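Local coordinates for protein beta-catenin homolog sys-1 (Caenorhabditis elegans, PDB 3C2G) that acts as a beta-catenin in Wnt asymmetry signalling, using an armadillo domain to bind the TCF factor pop-1 and switch target genes on or off, at residues A[60-65]-A[80-85]; A[244-247]-A[252-255]; A[340-345]-A[373-378]; A[554-559]-A[563-568]. All coordinates share one frame; numbering follows the deposited sequence.

Contact 1 (A[60-65]-A[80-85]); sequences DGLKPQ and NLLDIL
Leu81 drives a methyl against the backbone of Gly61, and this carbon-to-backbone touch is the closest in a contact between the end of helix 47-62 and the middle of helix 71-90. CD1 of Leu81 sits 3.6 Å from Gly61 CA. The distance from Leu81 CD1 to Gly61 C is 3.8 Å. CB of Leu81 already points toward helix 47-62, and with CG anti to the carbonyl carbon (chi1 -54°) CD1 reaches the glycine. A CB on Gly61 would overlap that methyl. Across the contact, Gly61 CA and Leu81 CA are 7.4 Å apart.

The second kind of contact is purely between side chains. Leu62 and Leu82 meet through methyls, CD1 of Leu62 standing 4.2 Å from CD2 of Leu82. Both leucines also reach helix 115-122, Leu62 at Leu118 and Leu82 at Ile119 and Leu122, while Leu81 packs on Ala27 of helix 20-37.

No hydrogen bond links the two segments. With all four touching residues buried, the chemistry implies an interface held by apolar shape fit, in which the lack of a side chain at Gly61 probably permits the close approach.

Contact 2 (A[244-247]-A[252-255]); sequences PETL and ELAH
The backbones of Leu247 and Ala254 come within 6.3 Å at their CA atoms, where the loop after helix 224-239 folds back on the first turn of helix 251-270. It is an interhelical loop of the armadillo domain, packed at the surface on the helix that follows it. A weak bond from Leu247 N to Pro244 O, 3.3 Å long, accompanies the helix-like curl of the loop.

Leu247 makes the main touch with one methyl. Its chi1 of -173° sets CG opposite the backbone N and brings CD1 over the helix, 3.8 Å from CA of Ala254 and 3.9 Å from CB of that alanine. The same CD1 lies 4.1 Å from CG of Leu253, so a single methyl bridges two successive residues. Leu253, the buried member, points at the loop in return; it also packs on Tyr295, which Pro244 touches as well.

Thr246 adds a polar edge. Its hydroxyl is held by Asn243 O and Asn250 ND2, while Asn250 OD1 receives Leu253 N, so one asparagine ties loop and helix together. The Thr246 and Leu253 side chains cross at about a right angle, and OG1 of Thr246 rests 3.7 Å from CD2 of Leu253.

Contact 3 (A[340-345]-A[373-378]); sequences EVIYSG and HTIISK
Glu340 O, two residues ahead of the Ile342 that meets Ile375, is gripped twice by one serine. Ser344 N bonds to Glu340 O at 3.0 Å in the regular helical way, and Ser344 OG bonds to the same oxygen at 2.9 Å from the opposite face of the carbonyl plane, tilted 28° from it. Helix 368-377 repeats the arrangement: His373 O takes Ser377 N, and Ser377 OG at 2.8 Å, again from opposite faces. That hydroxyl also lies above one face of the His373 ring, offset toward its rim. In both helices the serine hydroxyl is thus turned back onto its own backbone and plays no part across the interface.

The meeting of the two segments is apolar. CG2 of Ile342 meets CG2 of Ile375 at 3.9 Å, methyl to methyl, as the two side chains slide past each other in opposite directions. In each isoleucine CG2 lies opposite the backbone N (for Ile342, CG1 has chi1 -56°), which carries this branch toward the facing helix. The exposed Lys378 adds a looser touch, its NZ ending 4.4 Å from CG1 of Ile342; it is a van der Waals approach at the exposed margin, with no bond formed.

This is side-by-side helix packing of the armadillo superhelix, next to the bound peptide, whose aromatic side chain packs on Tyr343. Helix 339-352 rests on helix 298-311 through Val341 and Ser344. Helix 388-409 touches Tyr343, Ile375 and Ile376, and helix 437-448 meets helix 368-377 through Ile439.

Contact 4 (A[554-559]-A[563-568]); sequences NLLNGN and PTFIHN
Phe565 sets the far end and one side of its ring against two consecutive leucines, Leu555 and Leu556, and the conformation of each side chain decides how they meet. The phenylalanine has CG anti to the backbone N (chi1 179°), which swings the ring from the first turn of helix 563-579 back over the preceding segment. Its far end, CZ, is touched by Leu555 at the ring edge, near the plane: CG of Leu555 is 4.0 Å from CZ of Phe565. The two side chains run at about a right angle. Leu555 is modelled away from the staggered positions (chi1 -99°), which at this resolution may be uncertain; as built, CG and CD2 join CB near CZ.

Leu556 has CG anti to the carbonyl carbon (chi1 -62°), and both its methyls reach Ile566. CD2 approaches CE2 of Phe565 at 4.1 Å, obliquely to the ring, and lies 4.0 Å from CG1 of Ile566; CD1 lies 4.2 Å from CG2 of the same isoleucine. Both branches of Ile566 are therefore used, one by each leucine methyl.

With an alanine in place of Phe565, a gap is likely to open beside Leu555 CB, CG and CD2, and Leu556 CD2 would keep Ile566 alone as its partner in this contact.

Further helices pack against the cluster: Leu555 meets Tyr502 and Phe506 of helix 494-507, Leu556 meets Met593 and Leu597 of helix 591-598, and Ile566 touches Ile605 of helix 603-613. Such aliphatic and aromatic packing where several helices converge is typical of the hydrophobic core of an armadillo superhelix.

Overall arrangement
The four contacts follow one another along an all-helical armadillo domain in sequence order, none enclosing another. Centre to centre, contact 1 lies 37 Å from contact 2, contact 2 lies 29 Å from contact 3, and contact 3 lies 37 Å from contact 4; contacts 1 and 4 stand 76 Å apart on opposite sides of the chain's centre. No two share a helix: contact 1 joins helices 47-62 and 71-90, contact 3 joins helices 339-352 and 368-377, and contacts 2 and 4 each fold a loop onto the following helix. Small local interfaces thus recur through the elongated scaffold, and contact 3 adjoins the bound peptide.

Contact 1 (A[60-65]-A[80-85])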
loop_
_atom_site.group_PDB
_atom_site.type_symbol
_atom_site.label_atom_id
_atom_site.label_comp_id
_atom_site.label_asym_id
_atom_site.label_seq_id
_atom_site.Cartn_x
_atom_site.Cartn_y
_atom_site.Cartn_z
ATOM N N ASP A 60 -36.047 5.388 -25.332
ATOM C CA ASP A 60 -37.502 5.404 -25.386
ATOM C C ASP A 60 -38.159 4.082 -24.962
ATOM O O ASP A 60 -39.157 4.088 -24.240
ATOM C CB ASP A 60 -37.995 5.819 -26.776
ATOM C CG ASP A 60 -39.488 5.990 -26.812
ATOM O OD1 ASP A 60 -39.964 7.037 -26.307
ATOM O OD2 ASP A 60 -40.179 5.058 -27.296
ATOM N N GLY A 61 -37.604 2.961 -25.410
ATOM C CA GLY A 61 -38.122 1.633 -25.047
ATOM C C GLY A 61 -38.080 1.304 -23.554
ATOM O O GLY A 61 -38.915 0.554 -23.051
ATOM N N LEU A 62 -37.117 1.883 -22.841
ATOM C CA LEU A 62 -36.977 1.641 -21.408
ATOM C C LEU A 62 -37.971 2.433 -20.574
ATOM O O LEU A 62 -38.225 2.084 -19.434
ATOM C CB LEU A 62 -35.537 1.899 -20.946
ATOM C CG LEU A 62 -34.488 0.990 -21.599
ATOM C CD1 LEU A 62 -33.070 1.433 -21.290
ATOM C CD2 LEU A 62 -34.689 -0.456 -21.197
ATOM N N LYS A 63 -38.538 3.493 -21.143
ATOM C CA LYS A 63 -39.532 4.309 -20.438
ATOM C C LYS A 63 -40.815 3.525 -20.179
ATOM O O LYS A 63 -41.192 2.675 -20.990
ATOM C CB LYS A 63 -39.846 5.587 -21.214
ATOM C CG LYS A 63 -38.728 6.593 -21.177
ATOM C CD LYS A 63 -39.090 7.888 -21.868
ATOM C CE LYS A 63 -37.831 8.654 -22.208
ATOM N NZ LYS A 63 -38.095 10.085 -22.500
ATOM N N PRO A 64 -41.478 3.791 -19.036
ATOM C CA PRO A 64 -42.751 3.119 -18.748
ATOM C C PRO A 64 -43.832 3.524 -19.734
ATOM O O PRO A 64 -43.929 4.696 -20.098
ATOM C CB PRO A 64 -43.111 3.614 -17.342
ATOM C CG PRO A 64 -42.335 4.887 -17.159
ATOM C CD PRO A 64 -41.073 4.705 -17.949
ATOM N N GLN A 65 -44.614 2.544 -20.177
ATOM C CA GLN A 65 -45.773 2.794 -21.025
ATOM C C GLN A 65 -47.038 2.756 -20.150
ATOM O O GLN A 65 -47.226 1.802 -19.389
ATOM C CB GLN A 65 -45.851 1.754 -22.142
ATOM C CG GLN A 65 -44.514 1.451 -22.808
ATOM C CD GLN A 65 -44.664 0.749 -24.151
ATOM O OE1 GLN A 65 -45.555 1.080 -24.943
ATOM N NE2 GLN A 65 -43.784 -0.219 -24.423
ATOM N N ASN A 80 -33.686 -7.139 -25.152
ATOM C CA ASN A 80 -33.286 -6.876 -26.536
ATOM C C ASN A 80 -32.559 -5.548 -26.685
ATOM O O ASN A 80 -31.472 -5.486 -27.267
ATOM C CB ASN A 80 -34.505 -6.914 -27.462
ATOM C CG ASN A 80 -34.920 -8.327 -27.833
ATOM O OD1 ASN A 80 -34.684 -8.765 -28.950
ATOM N ND2 ASN A 80 -35.534 -9.045 -26.899
ATOM N N LEU A 81 -33.163 -4.487 -26.150
ATOM C CA LEU A 81 -32.574 -3.153 -26.186
ATOM C C LEU A 81 -31.250 -3.074 -25.409
ATOM O O LEU A 81 -30.285 -2.448 -25.864
ATOM C CB LEU A 81 -33.567 -2.119 -25.658
ATOM C CG LEU A 81 -34.957 -2.063 -26.308
ATOM C CD1 LEU A 81 -35.856 -1.135 -25.533
ATOM C CD2 LEU A 81 -34.905 -1.638 -27.770
ATOM N N LEU A 82 -31.192 -3.724 -24.247
ATOM C CA LEU A 82 -29.967 -3.702 -23.453
ATOM C C LEU A 82 -28.871 -4.487 -24.132
ATOM O O LEU A 82 -27.699 -4.149 -24.004
ATOM C CB LEU A 82 -30.210 -4.195 -22.029
ATOM C CG LEU A 82 -31.158 -3.298 -21.223
ATOM C CD1 LEU A 82 -31.577 -3.957 -19.907
ATOM C CD2 LEU A 82 -30.549 -1.918 -20.997
ATOM N N ASP A 83 -29.255 -5.513 -24.886
ATOM C CA ASP A 83 -28.278 -6.295 -25.640
ATOM C C ASP A 83 -27.698 -5.500 -26.800
ATOM O O ASP A 83 -26.522 -5.642 -27.121
ATOM C CB ASP A 83 -28.860 -7.607 -26.150
ATOM C CG ASP A 83 -27.792 -8.513 -26.737
ATOM O OD1 ASP A 83 -26.937 -9.020 -25.973
ATOM O OD2 ASP A 83 -27.782 -8.691 -27.972
ATOM N N ILE A 84 -28.523 -4.660 -27.424
ATOM C CA ILE A 84 -28.029 -3.740 -28.436
ATOM C C ILE A 84 -27.045 -2.796 -27.754
ATOM O O ILE A 84 -25.903 -2.647 -28.191
ATOM C CB ILE A 84 -29.185 -2.939 -29.104
ATOM C CG1 ILE A 84 -29.985 -3.830 -30.065
ATOM C CG2 ILE A 84 -28.644 -1.720 -29.845
ATOM C CD1 ILE A 84 -31.413 -3.327 -30.339
ATOM N N LEU A 85 -27.483 -2.180 -26.663
ATOM C CA LEU A 85 -26.633 -1.250 -25.928
ATOM C C LEU A 85 -25.294 -1.872 -25.536
ATOM O O LEU A 85 -24.250 -1.248 -25.711
ATOM C CB LEU A 85 -27.361 -0.709 -24.696
ATOM C CG LEU A 85 -26.607 0.264 -23.788
ATOM C CD1 LEU A 85 -26.053 1.498 -24.531
ATOM C CD2 LEU A 85 -27.531 0.682 -22.665
#

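Contact 2 (A[244-247]-A[252-255])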
loop_
_atom_site.group_PDB
_atom_site.type_symbol
_atom_site.label_atom_id
_atom_site.label_comp_id
_atom_site.label_asym_id
_atom_site.label_seq_id
_atom_site.Cartn_x
_atom_site.Cartn_y
_atom_site.Cartn_z
ATOM N N PRO A 244 -9.854 -26.307 -0.181
ATOM C CA PRO A 244 -9.370 -25.516 -1.317
ATOM C C PRO A 244 -8.951 -26.341 -2.541
ATOM O O PRO A 244 -8.632 -25.763 -3.587
ATOM C CB PRO A 244 -8.147 -24.794 -0.736
ATOM C CG PRO A 244 -7.661 -25.701 0.340
ATOM C CD PRO A 244 -8.921 -26.242 0.962
ATOM N N GLU A 245 -8.910 -27.668 -2.414
ATOM C CA GLU A 245 -8.528 -28.506 -3.565
ATOM C C GLU A 245 -9.649 -28.573 -4.609
ATOM O O GLU A 245 -9.387 -28.774 -5.781
ATOM C CB GLU A 245 -8.073 -29.911 -3.137
ATOM C CG GLU A 245 -6.766 -29.957 -2.325
ATOM C CD GLU A 245 -5.638 -29.119 -2.924
ATOM O OE1 GLU A 245 -5.293 -29.312 -4.111
ATOM O OE2 GLU A 245 -5.089 -28.267 -2.193
ATOM N N THR A 246 -10.884 -28.358 -4.165
ATOM C CA THR A 246 -12.056 -28.324 -5.025
ATOM C C THR A 246 -12.133 -27.059 -5.883
ATOM O O THR A 246 -12.956 -26.973 -6.796
ATOM C CB THR A 246 -13.338 -28.364 -4.194
ATOM O OG1 THR A 246 -13.428 -27.156 -3.438
ATOM C CG2 THR A 246 -13.357 -29.550 -3.242
ATOM N N LEU A 247 -11.278 -26.082 -5.594
ATOM C CA LEU A 247 -11.338 -24.770 -6.245
ATOM C C LEU A 247 -11.567 -24.800 -7.766
ATOM O O LEU A 247 -12.478 -24.128 -8.256
ATOM C CB LEU A 247 -10.114 -23.915 -5.887
ATOM C CG LEU A 247 -10.103 -22.457 -6.357
ATOM C CD1 LEU A 247 -11.329 -21.697 -5.849
ATOM C CD2 LEU A 247 -8.823 -21.773 -5.915
ATOM N N GLU A 252 -18.752 -21.491 -6.808
ATOM C CA GLU A 252 -19.251 -20.786 -5.632
ATOM C C GLU A 252 -18.139 -20.379 -4.652
ATOM O O GLU A 252 -18.153 -19.262 -4.108
ATOM C CB GLU A 252 -20.311 -21.623 -4.911
ATOM N N LEU A 253 -17.183 -21.280 -4.435
ATOM C CA LEU A 253 -16.009 -20.988 -3.612
ATOM C C LEU A 253 -15.110 -19.959 -4.281
ATOM O O LEU A 253 -14.631 -19.041 -3.625
ATOM C CB LEU A 253 -15.232 -22.273 -3.299
ATOM C CG LEU A 253 -13.823 -22.215 -2.680
ATOM C CD1 LEU A 253 -13.842 -21.546 -1.294
ATOM C CD2 LEU A 253 -13.174 -23.606 -2.597
ATOM N N ALA A 254 -14.905 -20.098 -5.587
ATOM C CA ALA A 254 -14.098 -19.146 -6.355
ATOM C C ALA A 254 -14.696 -17.757 -6.288
ATOM O O ALA A 254 -13.978 -16.768 -6.236
ATOM C CB ALA A 254 -13.965 -19.581 -7.801
ATOM N N HIS A 255 -16.015 -17.687 -6.280
ATOM C CA HIS A 255 -16.694 -16.408 -6.328
ATOM C C HIS A 255 -16.576 -15.701 -4.980
ATOM O O HIS A 255 -16.389 -14.490 -4.920
ATOM C CB HIS A 255 -18.162 -16.592 -6.727
ATOM C CG HIS A 255 -18.990 -15.366 -6.522
ATOM N ND1 HIS A 255 -19.827 -15.206 -5.436
ATOM C CD2 HIS A 255 -19.072 -14.219 -7.234
ATOM C CE1 HIS A 255 -20.401 -14.016 -5.498
ATOM N NE2 HIS A 255 -19.964 -13.399 -6.581
#

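Contact 3 (A[340-345]-A[373-378])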
loop_
_atom_site.group_PDB
_atom_site.type_symbol
_atom_site.label_atom_id
_atom_site.label_comp_id
_atom_site.label_asym_id
_atom_site.label_seq_id
_atom_site.Cartn_x
_atom_site.Cartn_y
_atom_site.Cartn_z
ATOM N N GLU A 340 6.108 -11.355 -0.742
ATOM C CA GLU A 340 5.142 -10.271 -0.598
ATOM C C GLU A 340 4.481 -10.350 0.763
ATOM O O GLU A 340 4.232 -9.335 1.401
ATOM C CB GLU A 340 4.074 -10.318 -1.699
ATOM C CG GLU A 340 4.556 -9.851 -3.068
ATOM C CD GLU A 340 5.055 -8.406 -3.077
ATOM O OE1 GLU A 340 4.442 -7.548 -2.388
ATOM O OE2 GLU A 340 6.062 -8.132 -3.781
ATOM N N VAL A 341 4.198 -11.567 1.203
ATOM C CA VAL A 341 3.594 -11.778 2.498
ATOM C C VAL A 341 4.600 -11.422 3.604
ATOM O O VAL A 341 4.237 -10.761 4.571
ATOM C CB VAL A 341 3.037 -13.225 2.630
ATOM C CG1 VAL A 341 2.540 -13.488 4.017
ATOM C CG2 VAL A 341 1.893 -13.434 1.654
ATOM N N ILE A 342 5.864 -11.825 3.436
ATOM C CA ILE A 342 6.909 -11.504 4.401
ATOM C C ILE A 342 7.068 -9.996 4.483
ATOM O O ILE A 342 7.210 -9.428 5.572
ATOM C CB ILE A 342 8.286 -12.130 4.037
ATOM C CG1 ILE A 342 8.205 -13.657 3.863
ATOM C CG2 ILE A 342 9.332 -11.764 5.065
ATOM C CD1 ILE A 342 7.479 -14.383 4.950
ATOM N N TYR A 343 7.030 -9.355 3.325
ATOM C CA TYR A 343 7.174 -7.919 3.249
ATOM C C TYR A 343 6.068 -7.226 4.013
ATOM O O TYR A 343 6.353 -6.352 4.828
ATOM C CB TYR A 343 7.176 -7.454 1.806
ATOM C CG TYR A 343 7.051 -5.963 1.660
ATOM C CD1 TYR A 343 8.119 -5.114 2.026
ATOM C CD2 TYR A 343 5.880 -5.384 1.139
ATOM C CE1 TYR A 343 8.018 -3.735 1.888
ATOM C CE2 TYR A 343 5.767 -3.996 0.990
ATOM C CZ TYR A 343 6.833 -3.174 1.370
ATOM O OH TYR A 343 6.739 -1.796 1.229
ATOM N N SER A 344 4.822 -7.634 3.775
ATOM C CA SER A 344 3.665 -7.025 4.428
ATOM C C SER A 344 3.660 -7.270 5.930
ATOM O O SER A 344 3.426 -6.348 6.706
ATOM C CB SER A 344 2.362 -7.553 3.829
ATOM O OG SER A 344 2.327 -7.388 2.424
ATOM N N GLY A 345 3.918 -8.516 6.327
ATOM C CA GLY A 345 3.898 -8.912 7.727
ATOM C C GLY A 345 4.956 -8.207 8.555
ATOM O O GLY A 345 4.659 -7.691 9.636
ATOM N N HIS A 373 15.606 -12.508 13.328
ATOM C CA HIS A 373 16.913 -13.071 13.037
ATOM C C HIS A 373 16.822 -14.117 11.929
ATOM O O HIS A 373 17.658 -14.160 11.036
ATOM C CB HIS A 373 17.538 -13.665 14.311
ATOM C CG HIS A 373 18.889 -14.263 14.091
ATOM N ND1 HIS A 373 19.070 -15.564 13.663
ATOM C CD2 HIS A 373 20.127 -13.729 14.211
ATOM C CE1 HIS A 373 20.361 -15.803 13.536
ATOM N NE2 HIS A 373 21.026 -14.709 13.868
ATOM N N THR A 374 15.802 -14.957 11.999
ATOM C CA THR A 374 15.575 -15.990 11.007
ATOM C C THR A 374 15.225 -15.405 9.627
ATOM O O THR A 374 15.699 -15.893 8.608
ATOM C CB THR A 374 14.459 -16.939 11.487
ATOM O OG1 THR A 374 14.797 -17.436 12.787
ATOM C CG2 THR A 374 14.250 -18.113 10.525
ATOM N N ILE A 375 14.416 -14.349 9.595
ATOM C CA ILE A 375 14.007 -13.761 8.319
ATOM C C ILE A 375 15.175 -13.108 7.607
ATOM O O ILE A 375 15.355 -13.300 6.415
ATOM C CB ILE A 375 12.836 -12.771 8.481
ATOM C CG1 ILE A 375 11.582 -13.522 8.876
ATOM C CG2 ILE A 375 12.560 -12.049 7.192
ATOM C CD1 ILE A 375 10.698 -12.700 9.761
ATOM N N ILE A 376 15.977 -12.350 8.338
ATOM C CA ILE A 376 17.149 -11.719 7.748
ATOM C C ILE A 376 18.132 -12.776 7.207
ATOM O O ILE A 376 18.620 -12.643 6.089
ATOM C CB ILE A 376 17.826 -10.774 8.753
ATOM C CG1 ILE A 376 16.917 -9.579 9.027
ATOM C CG2 ILE A 376 19.169 -10.284 8.232
ATOM C CD1 ILE A 376 17.235 -8.855 10.295
ATOM N N SER A 377 18.362 -13.837 7.988
ATOM C CA SER A 377 19.350 -14.892 7.680
ATOM C C SER A 377 19.068 -15.744 6.451
ATOM O O SER A 377 19.990 -16.342 5.896
ATOM C CB SER A 377 19.509 -15.843 8.866
ATOM O OG SER A 377 20.046 -15.162 9.972
ATOM N N LYS A 378 17.804 -15.823 6.050
ATOM C CA LYS A 378 17.400 -16.730 4.979
ATOM C C LYS A 378 17.766 -16.219 3.582
ATOM O O LYS A 378 17.794 -16.994 2.634
ATOM C CB LYS A 378 15.898 -17.039 5.067
ATOM C CG LYS A 378 15.009 -15.909 4.569
ATOM C CD LYS A 378 13.584 -16.014 5.096
ATOM C CE LYS A 378 12.633 -16.593 4.057
ATOM N NZ LYS A 378 11.271 -16.721 4.639
#

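Contact 4 (A[554-559]-A[563-568])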
loop_
_atom_site.group_PDB
_atom_site.type_symbol
_atom_site.label_atom_id
_atom_site.label_comp_id
_atom_site.label_asym_id
_atom_site.label_seq_id
_atom_site.Cartn_x
_atom_site.Cartn_y
_atom_site.Cartn_z
ATOM N N ASN A 554 34.818 18.813 7.735
ATOM C CA ASN A 554 34.258 19.381 6.506
ATOM C C ASN A 554 32.746 19.131 6.326
ATOM O O ASN A 554 32.105 19.763 5.488
ATOM C CB ASN A 554 35.054 18.899 5.282
ATOM C CG ASN A 554 36.488 19.439 5.256
ATOM O OD1 ASN A 554 36.760 20.555 5.706
ATOM N ND2 ASN A 554 37.411 18.642 4.723
ATOM N N LEU A 555 32.189 18.212 7.116
ATOM C CA LEU A 555 30.738 18.000 7.181
ATOM C C LEU A 555 29.997 19.220 7.739
ATOM O O LEU A 555 28.787 19.347 7.578
ATOM C CB LEU A 555 30.428 16.798 8.070
ATOM C CG LEU A 555 30.124 15.392 7.556
ATOM C CD1 LEU A 555 30.567 15.123 6.121
ATOM C CD2 LEU A 555 30.766 14.398 8.515
ATOM N N LEU A 556 30.733 20.099 8.412
ATOM C CA LEU A 556 30.141 21.246 9.089
ATOM C C LEU A 556 30.218 22.502 8.252
ATOM O O LEU A 556 29.736 23.549 8.670
ATOM C CB LEU A 556 30.833 21.507 10.423
ATOM C CG LEU A 556 30.802 20.443 11.515
ATOM C CD1 LEU A 556 31.394 21.032 12.786
ATOM C CD2 LEU A 556 29.399 19.931 11.763
ATOM N N ASN A 557 30.824 22.396 7.072
ATOM C CA ASN A 557 30.981 23.539 6.166
ATOM C C ASN A 557 29.645 24.143 5.689
ATOM O O ASN A 557 29.592 25.311 5.298
ATOM C CB ASN A 557 31.889 23.175 4.978
ATOM C CG ASN A 557 33.340 22.863 5.405
ATOM O OD1 ASN A 557 33.757 23.154 6.534
ATOM N ND2 ASN A 557 34.109 22.269 4.489
ATOM N N GLY A 558 28.574 23.349 5.733
ATOM C CA GLY A 558 27.237 23.857 5.439
ATOM C C GLY A 558 26.632 24.576 6.635
ATOM O O GLY A 558 27.337 24.925 7.597
ATOM N N ASN A 559 25.323 24.809 6.566
ATOM C CA ASN A 559 24.576 25.399 7.672
ATOM C C ASN A 559 24.031 24.291 8.573
ATOM O O ASN A 559 22.816 24.074 8.668
ATOM C CB ASN A 559 23.451 26.300 7.148
ATOM N N PRO A 563 23.071 20.475 17.206
ATOM C CA PRO A 563 24.151 20.616 18.195
ATOM C C PRO A 563 24.863 19.310 18.544
ATOM O O PRO A 563 26.069 19.307 18.810
ATOM C CB PRO A 563 23.429 21.167 19.426
ATOM C CG PRO A 563 22.035 20.664 19.294
ATOM C CD PRO A 563 21.741 20.675 17.814
ATOM N N THR A 564 24.116 18.214 18.547
ATOM C CA THR A 564 24.663 16.905 18.853
ATOM C C THR A 564 25.548 16.386 17.708
ATOM O O THR A 564 26.490 15.631 17.938
ATOM C CB THR A 564 23.535 15.894 19.203
ATOM O OG1 THR A 564 24.097 14.600 19.449
ATOM C CG2 THR A 564 22.505 15.786 18.070
ATOM N N PHE A 565 25.237 16.805 16.483
ATOM C CA PHE A 565 26.019 16.430 15.307
ATOM C C PHE A 565 27.365 17.153 15.305
ATOM O O PHE A 565 28.401 16.531 15.084
ATOM C CB PHE A 565 25.231 16.713 14.018
ATOM C CG PHE A 565 25.979 16.380 12.751
ATOM C CD1 PHE A 565 26.516 15.111 12.546
ATOM C CD2 PHE A 565 26.126 17.337 11.747
ATOM C CE1 PHE A 565 27.200 14.801 11.361
ATOM C CE2 PHE A 565 26.806 17.043 10.565
ATOM C CZ PHE A 565 27.345 15.771 10.373
ATOM N N ILE A 566 27.327 18.458 15.569
ATOM C CA ILE A 566 28.515 19.294 15.701
ATOM C C ILE A 566 29.454 18.748 16.778
ATOM O O ILE A 566 30.662 18.580 16.551
ATOM C CB ILE A 566 28.118 20.753 16.051
ATOM C CG1 ILE A 566 27.312 21.379 14.903
ATOM C CG2 ILE A 566 29.351 21.598 16.399
ATOM C CD1 ILE A 566 26.694 22.726 15.241
ATOM N N HIS A 567 28.889 18.474 17.948
ATOM C CA HIS A 567 29.669 17.958 19.055
ATOM C C HIS A 567 30.296 16.628 18.664
ATOM O O HIS A 567 31.463 16.381 18.978
ATOM C CB HIS A 567 28.806 17.795 20.306
ATOM C CG HIS A 567 29.554 17.260 21.489
ATOM N ND1 HIS A 567 30.466 18.015 22.198
ATOM C CD2 HIS A 567 29.524 16.047 22.089
ATOM C CE1 HIS A 567 30.970 17.288 23.179
ATOM N NE2 HIS A 567 30.416 16.089 23.136
ATOM N N ASN A 568 29.530 15.787 17.967
ATOM C CA ASN A 568 30.020 14.467 17.568
ATOM C C ASN A 568 31.178 14.577 16.576
ATOM O O ASN A 568 32.186 13.871 16.672
ATOM C CB ASN A 568 28.880 13.608 17.004
ATOM C CG ASN A 568 28.076 12.917 18.094
ATOM O OD1 ASN A 568 28.473 12.892 19.261
ATOM N ND2 ASN A 568 26.954 12.344 17.719
#